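Local coordinates for protein adhesin LabA (PDB 6GMM) that probably helps Helicobacter pylori adhere to the gastric mucosa by binding LacdiNAc-bearing glycans through its extracellular domain, at residues A253-N265 with S289-L301. Numbering follows the deposited sequence.
Sequences AIAVEQSKIVAAN and SMFANAKAQAEIL
Ile-300 and Val-262 are the reciprocal knobs of this contact, each seated in a hollow of four residues on the facing helix. Ile-300 enters the hole made by Ala-255, Gln-258, Ser-259 and Val-262. With CG1 turned away from its own carbonyl carbon (chi1 -68°) and the chain extended beyond, its CD1 arrives 3.6 Å from Val-262 CG2, the two side chains meeting tip to tip. Ala-255 and Ser-259 are small enough to let the isoleucine branch in between them, and the Ser-259 hydroxyl is folded back onto Ala-255 O (OG to O 2.8 Å), so a polar residue can border a methyl group. Val-262, short and branched, drops among Asn-293, Ala-296, Gln-297 and Ile-300. Ala-296 presents merely a methyl, against which Ile-261 lays its flank, CB to CB 3.7 Å. Gln-258, bent at chi2, curls over the same alanine, its OE1 3.4 Å from Ala-296 CA.

At the C-terminal end of helix 239-264, Asn-265 and Asn-293 slide past each other with amide planes 14° apart, nearly parallel, and Asn-265 OD1 lies 3.3 Å from Ser-289 CB. Gln-297 NE2 donates a straight bond to Asn-293 OD1 (2.9 Å), though from above the carbonyl plane of Asn-293, while Gln-297 also bonds Ser-45 and Leu-42; helix 32-50 thus closes over this side. The helices run antiparallel at 149°, two members of the adhesin's helical bundle. No hydrogen bond or salt bridge links the two segments: Glu-299, beside Ile-254, pairs instead with Arg-303. Cohesion between them therefore rests on shape and van der Waals contact, while Ser-259, Gln-297 and Glu-299 spend their polar bonds elsewhere.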
# COMPACT_ATOMS: atom_id res chain seq x y z
N ALA A 253 4.35 -0.89 -4.75
CA ALA A 253 4.52 -1.78 -5.92
C ALA A 253 3.60 -2.98 -5.76
O ALA A 253 2.98 -3.41 -6.74
CB ALA A 253 5.97 -2.24 -6.06
N ILE A 254 3.45 -3.47 -4.51
CA ILE A 254 2.53 -4.58 -4.21
C ILE A 254 1.09 -4.12 -4.55
O ILE A 254 0.38 -4.84 -5.27
CB ILE A 254 2.70 -5.15 -2.76
CG1 ILE A 254 4.11 -5.79 -2.59
CG2 ILE A 254 1.60 -6.21 -2.45
CD1 ILE A 254 4.46 -6.47 -1.09
N ALA A 255 0.71 -2.88 -4.16
CA ALA A 255 -0.62 -2.32 -4.45
C ALA A 255 -0.90 -2.25 -5.96
O ALA A 255 -2.04 -2.41 -6.37
CB ALA A 255 -0.76 -0.94 -3.83
N VAL A 256 0.15 -1.99 -6.77
CA VAL A 256 0.10 -1.81 -8.22
C VAL A 256 -0.12 -3.16 -8.89
O VAL A 256 -0.88 -3.21 -9.85
CB VAL A 256 1.36 -1.03 -8.74
CG1 VAL A 256 1.41 -1.00 -10.26
CG2 VAL A 256 1.35 0.40 -8.20
N GLU A 257 0.51 -4.25 -8.37
CA GLU A 257 0.33 -5.63 -8.87
C GLU A 257 -1.13 -6.09 -8.62
O GLU A 257 -1.77 -6.67 -9.50
CB GLU A 257 1.26 -6.62 -8.14
CG GLU A 257 2.58 -6.92 -8.85
CD GLU A 257 2.45 -7.62 -10.19
OE1 GLU A 257 2.16 -8.84 -10.21
OE2 GLU A 257 2.69 -6.96 -11.22
N GLN A 258 -1.63 -5.82 -7.39
CA GLN A 258 -2.97 -6.20 -6.94
C GLN A 258 -4.04 -5.48 -7.73
O GLN A 258 -5.14 -6.01 -7.86
CB GLN A 258 -3.13 -5.95 -5.42
CG GLN A 258 -2.24 -6.82 -4.52
CD GLN A 258 -2.64 -8.27 -4.59
OE1 GLN A 258 -3.81 -8.62 -4.41
NE2 GLN A 258 -1.68 -9.16 -4.87
N SER A 259 -3.72 -4.29 -8.27
CA SER A 259 -4.63 -3.50 -9.07
C SER A 259 -4.92 -4.19 -10.40
O SER A 259 -5.98 -3.95 -10.97
CB SER A 259 -4.07 -2.10 -9.32
OG SER A 259 -4.00 -1.38 -8.10
N LYS A 260 -4.01 -5.08 -10.88
CA LYS A 260 -4.27 -5.88 -12.10
C LYS A 260 -5.51 -6.74 -11.85
O LYS A 260 -6.34 -6.90 -12.75
CB LYS A 260 -3.10 -6.84 -12.40
CG LYS A 260 -1.80 -6.21 -12.85
CD LYS A 260 -0.76 -7.31 -13.07
CE LYS A 260 0.55 -6.78 -13.63
NZ LYS A 260 1.59 -7.84 -13.67
N ILE A 261 -5.59 -7.35 -10.64
CA ILE A 261 -6.69 -8.21 -10.23
C ILE A 261 -8.00 -7.40 -10.26
O ILE A 261 -8.92 -7.78 -10.98
CB ILE A 261 -6.45 -8.93 -8.87
CG1 ILE A 261 -5.11 -9.71 -8.85
CG2 ILE A 261 -7.63 -9.83 -8.52
CD1 ILE A 261 -4.56 -10.06 -7.43
N VAL A 262 -8.03 -6.26 -9.54
CA VAL A 262 -9.18 -5.36 -9.49
C VAL A 262 -9.58 -4.99 -10.91
O VAL A 262 -10.75 -5.09 -11.23
CB VAL A 262 -8.84 -4.09 -8.68
CG1 VAL A 262 -10.01 -3.14 -8.63
CG2 VAL A 262 -8.37 -4.44 -7.28
N ALA A 263 -8.59 -4.63 -11.76
CA ALA A 263 -8.75 -4.22 -13.16
C ALA A 263 -9.37 -5.28 -14.00
O ALA A 263 -10.23 -4.98 -14.83
CB ALA A 263 -7.41 -3.79 -13.75
N ALA A 264 -8.99 -6.55 -13.76
CA ALA A 264 -9.57 -7.70 -14.45
C ALA A 264 -11.03 -7.97 -14.05
O ALA A 264 -11.74 -8.65 -14.81
CB ALA A 264 -8.72 -8.94 -14.21
N ASN A 265 -11.48 -7.44 -12.89
CA ASN A 265 -12.85 -7.64 -12.37
C ASN A 265 -13.72 -6.37 -12.39
O ASN A 265 -14.79 -6.37 -11.80
CB ASN A 265 -12.80 -8.22 -10.94
CG ASN A 265 -12.29 -9.62 -10.88
OD1 ASN A 265 -12.95 -10.55 -11.34
ND2 ASN A 265 -11.12 -9.83 -10.29
N SER A 289 -14.06 -15.23 -8.78
CA SER A 289 -13.54 -13.92 -9.20
C SER A 289 -14.02 -12.83 -8.22
O SER A 289 -13.29 -11.87 -7.97
CB SER A 289 -13.98 -13.61 -10.63
OG SER A 289 -15.40 -13.61 -10.73
N MET A 290 -15.20 -13.01 -7.61
CA MET A 290 -15.73 -12.07 -6.62
C MET A 290 -14.81 -12.06 -5.40
O MET A 290 -14.46 -10.99 -4.92
CB MET A 290 -17.18 -12.40 -6.26
CG MET A 290 -17.81 -11.45 -5.24
SD MET A 290 -19.43 -12.03 -4.70
CE MET A 290 -19.63 -11.10 -3.13
N PHE A 291 -14.35 -13.26 -4.98
CA PHE A 291 -13.43 -13.44 -3.87
C PHE A 291 -12.06 -12.80 -4.18
O PHE A 291 -11.55 -11.97 -3.41
CB PHE A 291 -13.26 -14.94 -3.57
CG PHE A 291 -12.22 -15.25 -2.52
CD1 PHE A 291 -12.36 -14.77 -1.22
CD2 PHE A 291 -11.06 -15.93 -2.86
CE1 PHE A 291 -11.37 -15.02 -0.26
CE2 PHE A 291 -10.07 -16.17 -1.90
CZ PHE A 291 -10.24 -15.71 -0.60
N ALA A 292 -11.47 -13.18 -5.33
CA ALA A 292 -10.19 -12.66 -5.76
C ALA A 292 -10.21 -11.11 -5.82
O ALA A 292 -9.23 -10.46 -5.44
CB ALA A 292 -9.83 -13.24 -7.10
N ASN A 293 -11.33 -10.53 -6.30
CA ASN A 293 -11.45 -9.07 -6.41
C ASN A 293 -11.37 -8.41 -5.03
O ASN A 293 -10.54 -7.54 -4.83
CB ASN A 293 -12.74 -8.67 -7.15
CG ASN A 293 -12.95 -7.18 -7.29
OD1 ASN A 293 -12.05 -6.37 -7.07
ND2 ASN A 293 -14.10 -6.78 -7.75
N ALA A 294 -12.20 -8.83 -4.10
CA ALA A 294 -12.31 -8.35 -2.72
C ALA A 294 -11.01 -8.53 -1.94
O ALA A 294 -10.62 -7.63 -1.19
CB ALA A 294 -13.44 -9.11 -2.03
N LYS A 295 -10.35 -9.71 -2.10
CA LYS A 295 -9.08 -10.03 -1.44
C LYS A 295 -8.04 -9.02 -1.95
O LYS A 295 -7.36 -8.38 -1.14
CB LYS A 295 -8.65 -11.47 -1.77
CG LYS A 295 -7.49 -11.98 -0.94
CD LYS A 295 -7.24 -13.44 -1.23
CE LYS A 295 -6.01 -13.94 -0.52
NZ LYS A 295 -5.25 -14.88 -1.38
N ALA A 296 -8.00 -8.79 -3.29
CA ALA A 296 -7.09 -7.78 -3.87
C ALA A 296 -7.37 -6.39 -3.32
O ALA A 296 -6.46 -5.76 -2.81
CB ALA A 296 -7.14 -7.77 -5.38
N GLN A 297 -8.63 -5.92 -3.37
CA GLN A 297 -9.01 -4.60 -2.84
C GLN A 297 -8.58 -4.43 -1.39
O GLN A 297 -8.13 -3.35 -1.01
CB GLN A 297 -10.53 -4.38 -2.96
CG GLN A 297 -10.98 -4.26 -4.41
CD GLN A 297 -12.36 -3.69 -4.54
OE1 GLN A 297 -12.76 -2.81 -3.78
NE2 GLN A 297 -13.07 -4.12 -5.56
N ALA A 298 -8.70 -5.48 -0.58
CA ALA A 298 -8.29 -5.41 0.82
C ALA A 298 -6.78 -5.28 0.94
O ALA A 298 -6.33 -4.56 1.84
CB ALA A 298 -8.79 -6.61 1.60
N GLU A 299 -6.00 -5.95 0.02
CA GLU A 299 -4.52 -5.88 0.00
C GLU A 299 -4.04 -4.50 -0.32
O GLU A 299 -3.23 -3.95 0.41
CB GLU A 299 -3.88 -6.88 -0.97
CG GLU A 299 -3.08 -7.98 -0.30
CD GLU A 299 -1.84 -7.55 0.46
OE1 GLU A 299 -1.97 -7.08 1.61
OE2 GLU A 299 -0.72 -7.79 -0.06
N ILE A 300 -4.58 -3.91 -1.41
CA ILE A 300 -4.32 -2.53 -1.83
C ILE A 300 -4.43 -1.61 -0.62
O ILE A 300 -3.52 -0.84 -0.34
CB ILE A 300 -5.28 -2.12 -2.95
CG1 ILE A 300 -4.96 -2.90 -4.24
CG2 ILE A 300 -5.27 -0.60 -3.16
CD1 ILE A 300 -5.90 -2.73 -5.33
N LEU A 301 -5.51 -1.73 0.13
CA LEU A 301 -5.72 -0.94 1.34
C LEU A 301 -4.65 -1.19 2.41
O LEU A 301 -4.11 -0.23 2.99
CB LEU A 301 -7.15 -1.17 1.87
CG LEU A 301 -8.24 -0.60 0.95
CD1 LEU A 301 -9.65 -0.86 1.50
CD2 LEU A 301 -7.99 0.88 0.63